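Local atomic coordinates of maleylacetoacetate isomerase (Anaeromyxobacter dehalogenans, PDB entry 4IGJ), a protein that probably works as a glutathione-dependent isomerase, converting maleylacetoacetate to fumarylacetoacetate, and may also have glutathione transferase activity. Residues A[157-162]-A[191-196]; A[161-166]-A[200-205]. All blocks are in the same frame, centred on the assembly; numbering follows the deposited sequence.

Contact 1. Residues A[157-162]-A[191-196]; sequences FFIARG and VPQLYN. With SO4 (sulfate ion), chain C.
I159 and Q193 meet between two helices of the all-helical C-terminal domain of this zeta-class glutathione transferase, helix 150-171 carrying the isoleucine and helix 185-199 the glutamine. Their CA atoms lie 8.1 Å apart, and both side chains set out toward the opposite helix, so the gap is bridged by the isoleucine side chain and one amide that run at a slant to each other. The amide nitrogen does the touching. Q193 NE2 is 3.8 Å from I159 CG1 and 3.9 Å from I159 CD1, and I159 CG2 is hardly farther off, which leaves the nitrogen against both branches of the isoleucine. A first torsion of -171° sends the Q193 chain away from its own N, and the bend at chi2 (61°) swings the amide round to the isoleucine.

The isoleucine can offer only van der Waals contact; the buried NE2 is satisfied by a hydrogen bond to Q135 OE1. That same oxygen accepts a bond from N196 ND2, one turn on from Q193, so Q135 joins the two amides of helix 185-199. Q193 lies close to Q132, a residue of a glutathione site; Q132, S34 and Q135 also hydrogen-bond the sulfate that N196 approaches, an ion probably picked up from the crystallisation solution. The hold of N196 on it is loose. N196 ND2 makes a weak, strongly bent hydrogen bond to sulfate O2, 3.2 Å long with an angle of 122° at the hydrogen, while sulfate O1 lies at 3.1 Å from the same nitrogen.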
loop_
_atom_site.group_PDB
_atom_site.type_symbol
_atom_site.label_atom_id
_atom_site.label_comp_id
_atom_site.label_asym_id
_atom_site.label_seq_id
_atom_site.Cartn_x
_atom_site.Cartn_y
_atom_site.Cartn_z
ATOM N N PHE A 157 2.002 18.657 -4.528
ATOM C CA PHE A 157 0.595 18.638 -4.156
ATOM C C PHE A 157 0.225 17.341 -3.440
ATOM O O PHE A 157 -0.401 17.363 -2.379
ATOM C CB PHE A 157 -0.300 18.823 -5.384
ATOM C CG PHE A 157 -1.764 18.688 -5.078
ATOM C CD1 PHE A 157 -2.485 19.759 -4.574
ATOM C CD2 PHE A 157 -2.418 17.476 -5.273
ATOM C CE1 PHE A 157 -3.833 19.629 -4.281
ATOM C CE2 PHE A 157 -3.771 17.341 -4.984
ATOM C CZ PHE A 157 -4.475 18.419 -4.487
ATOM N N PHE A 158 0.599 16.215 -4.036
ATOM C CA PHE A 158 0.194 14.924 -3.490
ATOM C C PHE A 158 0.982 14.531 -2.249
ATOM O O PHE A 158 0.437 13.917 -1.331
ATOM C CB PHE A 158 0.237 13.838 -4.567
ATOM C CG PHE A 158 -0.950 13.869 -5.485
ATOM C CD1 PHE A 158 -2.188 13.416 -5.041
ATOM C CD2 PHE A 158 -0.842 14.355 -6.776
ATOM C CE1 PHE A 158 -3.289 13.456 -5.870
ATOM C CE2 PHE A 158 -1.941 14.393 -7.614
ATOM C CZ PHE A 158 -3.168 13.944 -7.156
ATOM N N ILE A 159 2.257 14.895 -2.198
ATOM C CA ILE A 159 3.025 14.662 -0.984
ATOM C C ILE A 159 2.486 15.483 0.194
ATOM O O ILE A 159 2.325 14.953 1.293
ATOM C CB ILE A 159 4.525 14.926 -1.215
ATOM C CG1 ILE A 159 5.086 13.900 -2.213
ATOM C CG2 ILE A 159 5.291 14.900 0.102
ATOM C CD1 ILE A 159 6.520 14.177 -2.654
ATOM N N ALA A 160 2.190 16.763 -0.042
ATOM C CA ALA A 160 1.639 17.630 0.999
ATOM C C ALA A 160 0.321 17.062 1.509
ATOM O O ALA A 160 0.078 17.014 2.719
ATOM C CB ALA A 160 1.441 19.054 0.470
ATOM N N ARG A 161 -0.527 16.643 0.573
ATOM C CA ARG A 161 -1.803 16.018 0.906
ATOM C C ARG A 161 -1.602 14.810 1.819
ATOM O O ARG A 161 -2.287 14.665 2.842
ATOM C CB ARG A 161 -2.519 15.597 -0.377
ATOM C CG ARG A 161 -3.796 14.825 -0.146
ATOM C CD ARG A 161 -4.650 14.797 -1.399
ATOM N NE ARG A 161 -6.027 14.448 -1.080
ATOM C CZ ARG A 161 -6.987 15.344 -0.890
ATOM N NH1 ARG A 161 -6.720 16.638 -1.002
ATOM N NH2 ARG A 161 -8.217 14.946 -0.599
ATOM N N GLY A 162 -0.659 13.950 1.449
ATOM C CA GLY A 162 -0.327 12.782 2.245
ATOM C C GLY A 162 0.240 13.107 3.620
ATOM O O GLY A 162 -0.140 12.494 4.611
ATOM N N VAL A 191 9.979 8.191 7.151
ATOM C CA VAL A 191 11.288 8.806 6.980
ATOM C C VAL A 191 11.687 8.978 5.505
ATOM O O VAL A 191 12.065 10.072 5.098
ATOM C CB VAL A 191 12.348 8.093 7.845
ATOM C CG1 VAL A 191 13.759 8.500 7.429
ATOM C CG2 VAL A 191 12.114 8.425 9.316
ATOM N N PRO A 192 11.554 7.932 4.685
ATOM C CA PRO A 192 11.899 8.142 3.275
ATOM C C PRO A 192 10.957 9.121 2.571
ATOM O O PRO A 192 11.384 9.824 1.649
ATOM C CB PRO A 192 11.793 6.732 2.684
ATOM C CG PRO A 192 12.078 5.825 3.863
ATOM C CD PRO A 192 11.342 6.502 4.984
ATOM N N GLN A 193 9.701 9.190 3.006
ATOM C CA GLN A 193 8.749 10.083 2.361
ATOM C C GLN A 193 9.087 11.543 2.652
ATOM O O GLN A 193 8.939 12.400 1.777
ATOM C CB GLN A 193 7.311 9.756 2.786
ATOM C CG GLN A 193 6.254 10.518 1.984
ATOM C CD GLN A 193 6.330 10.195 0.512
ATOM O OE1 GLN A 193 5.925 9.114 0.088
ATOM N NE2 GLN A 193 6.872 11.118 -0.285
ATOM N N LEU A 194 9.555 11.823 3.866
ATOM C CA LEU A 194 9.967 13.188 4.217
ATOM C C LEU A 194 11.208 13.599 3.432
ATOM O O LEU A 194 11.320 14.752 3.017
ATOM C CB LEU A 194 10.218 13.320 5.718
ATOM C CG LEU A 194 8.991 13.222 6.613
ATOM C CD1 LEU A 194 9.423 13.180 8.064
ATOM C CD2 LEU A 194 8.045 14.391 6.362
ATOM N N TYR A 195 12.123 12.665 3.200
ATOM C CA TYR A 195 13.277 12.937 2.352
ATOM C C TYR A 195 12.808 13.315 0.941
ATOM O O TYR A 195 13.335 14.252 0.332
ATOM C CB TYR A 195 14.189 11.711 2.328
ATOM C CG TYR A 195 15.340 11.718 1.330
ATOM C CD1 TYR A 195 16.640 11.987 1.738
ATOM C CD2 TYR A 195 15.133 11.379 -0.003
ATOM C CE1 TYR A 195 17.692 11.954 0.819
ATOM C CE2 TYR A 195 16.168 11.354 -0.913
ATOM C CZ TYR A 195 17.442 11.636 -0.498
ATOM O OH TYR A 195 18.472 11.594 -1.422
ATOM N N ASN A 196 11.814 12.610 0.414
ATOM C CA ASN A 196 11.310 12.946 -0.915
ATOM C C ASN A 196 10.606 14.301 -0.931
ATOM O O ASN A 196 10.734 15.051 -1.900
ATOM C CB ASN A 196 10.405 11.828 -1.451
ATOM C CG ASN A 196 11.190 10.642 -1.980
ATOM O OD1 ASN A 196 12.410 10.582 -1.855
ATOM N ND2 ASN A 196 10.482 9.679 -2.560
HETATM S S SO4 C . 10.869 7.238 -5.203
HETATM O O1 SO4 C . 11.071 8.652 -5.457
HETATM O O2 SO4 C . 9.710 7.072 -4.331
HETATM O O3 SO4 C . 12.067 6.714 -4.570
HETATM O O4 SO4 C . 10.662 6.545 -6.464
#

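Contact 2. Residues A[161-166]-A[200-205]; sequences RGLAAL and FGLDLE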
loop_
_atom_site.group_PDB
_atom_site.type_symbol
_atom_site.label_atom_id
_atom_site.label_comp_id
_atom_site.label_asym_id
_atom_site.label_seq_id
_atom_site.Cartn_x
_atom_site.Cartn_y
_atom_site.Cartn_z
ATOM N N ARG A 161 -0.527 16.643 0.573
ATOM C CA ARG A 161 -1.803 16.018 0.906
ATOM C C ARG A 161 -1.602 14.810 1.819
ATOM O O ARG A 161 -2.287 14.665 2.842
ATOM C CB ARG A 161 -2.519 15.597 -0.377
ATOM C CG ARG A 161 -3.796 14.825 -0.146
ATOM C CD ARG A 161 -4.650 14.797 -1.399
ATOM N NE ARG A 161 -6.027 14.448 -1.080
ATOM C CZ ARG A 161 -6.987 15.344 -0.890
ATOM N NH1 ARG A 161 -6.720 16.638 -1.002
ATOM N NH2 ARG A 161 -8.217 14.946 -0.599
ATOM N N GLY A 162 -0.659 13.950 1.449
ATOM C CA GLY A 162 -0.327 12.782 2.245
ATOM C C GLY A 162 0.240 13.107 3.620
ATOM O O GLY A 162 -0.140 12.494 4.611
ATOM N N LEU A 163 1.153 14.070 3.688
ATOM C CA LEU A 163 1.788 14.423 4.953
ATOM C C LEU A 163 0.819 15.090 5.931
ATOM O O LEU A 163 0.939 14.922 7.142
ATOM C CB LEU A 163 3.004 15.324 4.711
ATOM C CG LEU A 163 4.183 14.686 3.970
ATOM C CD1 LEU A 163 5.342 15.662 3.924
ATOM C CD2 LEU A 163 4.597 13.363 4.624
ATOM N N ALA A 164 -0.127 15.856 5.394
ATOM C CA ALA A 164 -1.143 16.511 6.213
ATOM C C ALA A 164 -1.979 15.462 6.938
ATOM O O ALA A 164 -2.238 15.583 8.135
ATOM C CB ALA A 164 -2.024 17.413 5.352
ATOM N N ALA A 165 -2.385 14.428 6.207
ATOM C CA ALA A 165 -3.134 13.317 6.788
ATOM C C ALA A 165 -2.307 12.585 7.835
ATOM O O ALA A 165 -2.812 12.238 8.905
ATOM C CB ALA A 165 -3.584 12.352 5.701
ATOM N N LEU A 166 -1.038 12.338 7.519
ATOM C CA LEU A 166 -0.140 11.670 8.447
ATOM C C LEU A 166 0.053 12.472 9.723
ATOM O O LEU A 166 -0.000 11.923 10.818
ATOM C CB LEU A 166 1.226 11.441 7.810
ATOM C CG LEU A 166 1.427 10.142 7.050
ATOM C CD1 LEU A 166 2.874 10.035 6.628
ATOM C CD2 LEU A 166 1.022 8.949 7.917
ATOM N N PHE A 200 11.677 17.602 -3.345
ATOM C CA PHE A 200 10.751 18.327 -4.209
ATOM C C PHE A 200 10.503 19.755 -3.736
ATOM O O PHE A 200 9.664 20.459 -4.293
ATOM C CB PHE A 200 9.425 17.565 -4.320
ATOM C CG PHE A 200 9.512 16.329 -5.166
ATOM C CD1 PHE A 200 9.825 16.427 -6.513
ATOM C CD2 PHE A 200 9.268 15.074 -4.624
ATOM C CE1 PHE A 200 9.914 15.290 -7.306
ATOM C CE2 PHE A 200 9.353 13.930 -5.408
ATOM C CZ PHE A 200 9.674 14.039 -6.751
ATOM N N GLY A 201 11.232 20.177 -2.712
ATOM C CA GLY A 201 11.138 21.538 -2.216
ATOM C C GLY A 201 9.848 21.843 -1.487
ATOM O O GLY A 201 9.415 22.999 -1.426
ATOM N N LEU A 202 9.219 20.813 -0.928
ATOM C CA LEU A 202 8.002 21.038 -0.157
ATOM C C LEU A 202 8.337 21.573 1.229
ATOM O O LEU A 202 9.193 21.025 1.923
ATOM C CB LEU A 202 7.188 19.751 -0.034
ATOM C CG LEU A 202 5.837 19.884 0.661
ATOM C CD1 LEU A 202 4.894 20.723 -0.187
ATOM C CD2 LEU A 202 5.244 18.500 0.950
ATOM N N ASP A 203 7.666 22.645 1.635
ATOM C CA ASP A 203 7.891 23.198 2.963
ATOM C C ASP A 203 7.273 22.310 4.037
ATOM O O ASP A 203 6.080 21.998 3.981
ATOM C CB ASP A 203 7.335 24.616 3.075
ATOM C CG ASP A 203 7.454 25.172 4.483
ATOM O OD1 ASP A 203 8.570 25.584 4.867
ATOM O OD2 ASP A 203 6.434 25.187 5.204
ATOM N N LEU A 204 8.090 21.925 5.016
ATOM C CA LEU A 204 7.693 20.959 6.040
ATOM C C LEU A 204 7.225 21.605 7.341
ATOM O O LEU A 204 6.892 20.905 8.302
ATOM C CB LEU A 204 8.845 19.998 6.342
ATOM C CG LEU A 204 9.240 18.998 5.258
ATOM C CD1 LEU A 204 10.242 18.015 5.823
ATOM C CD2 LEU A 204 8.016 18.279 4.696
ATOM N N GLU A 205 7.212 22.933 7.378
ATOM C CA GLU A 205 6.721 23.655 8.553
ATOM C C GLU A 205 5.311 23.235 9.038
ATOM O O GLU A 205 5.083 23.153 10.247
ATOM C CB GLU A 205 6.824 25.175 8.340
ATOM C CG GLU A 205 6.468 26.006 9.560
ATOM C CD GLU A 205 4.980 26.263 9.667
ATOM O OE1 GLU A 205 4.310 26.302 8.613
ATOM O OE2 GLU A 205 4.475 26.416 10.801
#
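A Schellman motif ends helix 185-199, and the chain leaving it brings L202 and L204 against L163 of helix 150-171, within the helical C-terminal domain of the glutathione transferase fold. G201, with positive phi (71°), is the C-prime residue of the motif: its N bonds back to R198 O, and the N of L202 bonds to A197 O. Past this turn the backbone is extended through L202 and D203, which places the two leucines, two residues apart, at the same neighbour.

The contact is a small apolar cluster made by methyl groups alone. A single branch of L163 serves both partners: its CD1 lies 3.8 Å from L204 CD2 and 4.1 Å from L202 CD2. L163 points at the loop from the start. With CG beside the backbone N and the chain then extended (chi2 -175°), its CD1 is carried out to both leucines. L202 also heads for the helix, but it and L163 run past one another in opposing senses, meeting by their ends. L204 leaves its backbone on a different heading and lies across L163, so that CD2 alone reaches it. Other side chains add to the cluster: L163 also packs on L194 and on Y207, L202 on I159, and L204 on A197 and R198 of the helix just ended.

Three loop carbonyls are held by arginines: R211 of helix 208-218 takes those of L204 and E205 with its NE and NH2, and R156 takes that of F200. Within the loop, the D203 carboxylate reaches E205 N in an Asx-turn arrangement, though the bond, 3.2 Å from E205 N to D203 OD2, is weak.

Contacts 1 and 2 use successive turns of helix 150-171, through I159 and L163, and their centres are 5 Å apart. Contact 1 is the deeper: all its touching residues are buried, and it sets an aliphatic branch against an amide whose NE2 is bonded to Q135 near the glutathione region. Contact 2 lies farther out, partly buried, and is purely leucine packing between the helix and the loop that follows helix 185-199. The two also interlock. F200 CD2 lies 3.5 Å from I159 CD1, L202 CD2 lies 3.7 Å from I159 CG2, and L194 CD2 comes to 3.9 Å from L163 CD1.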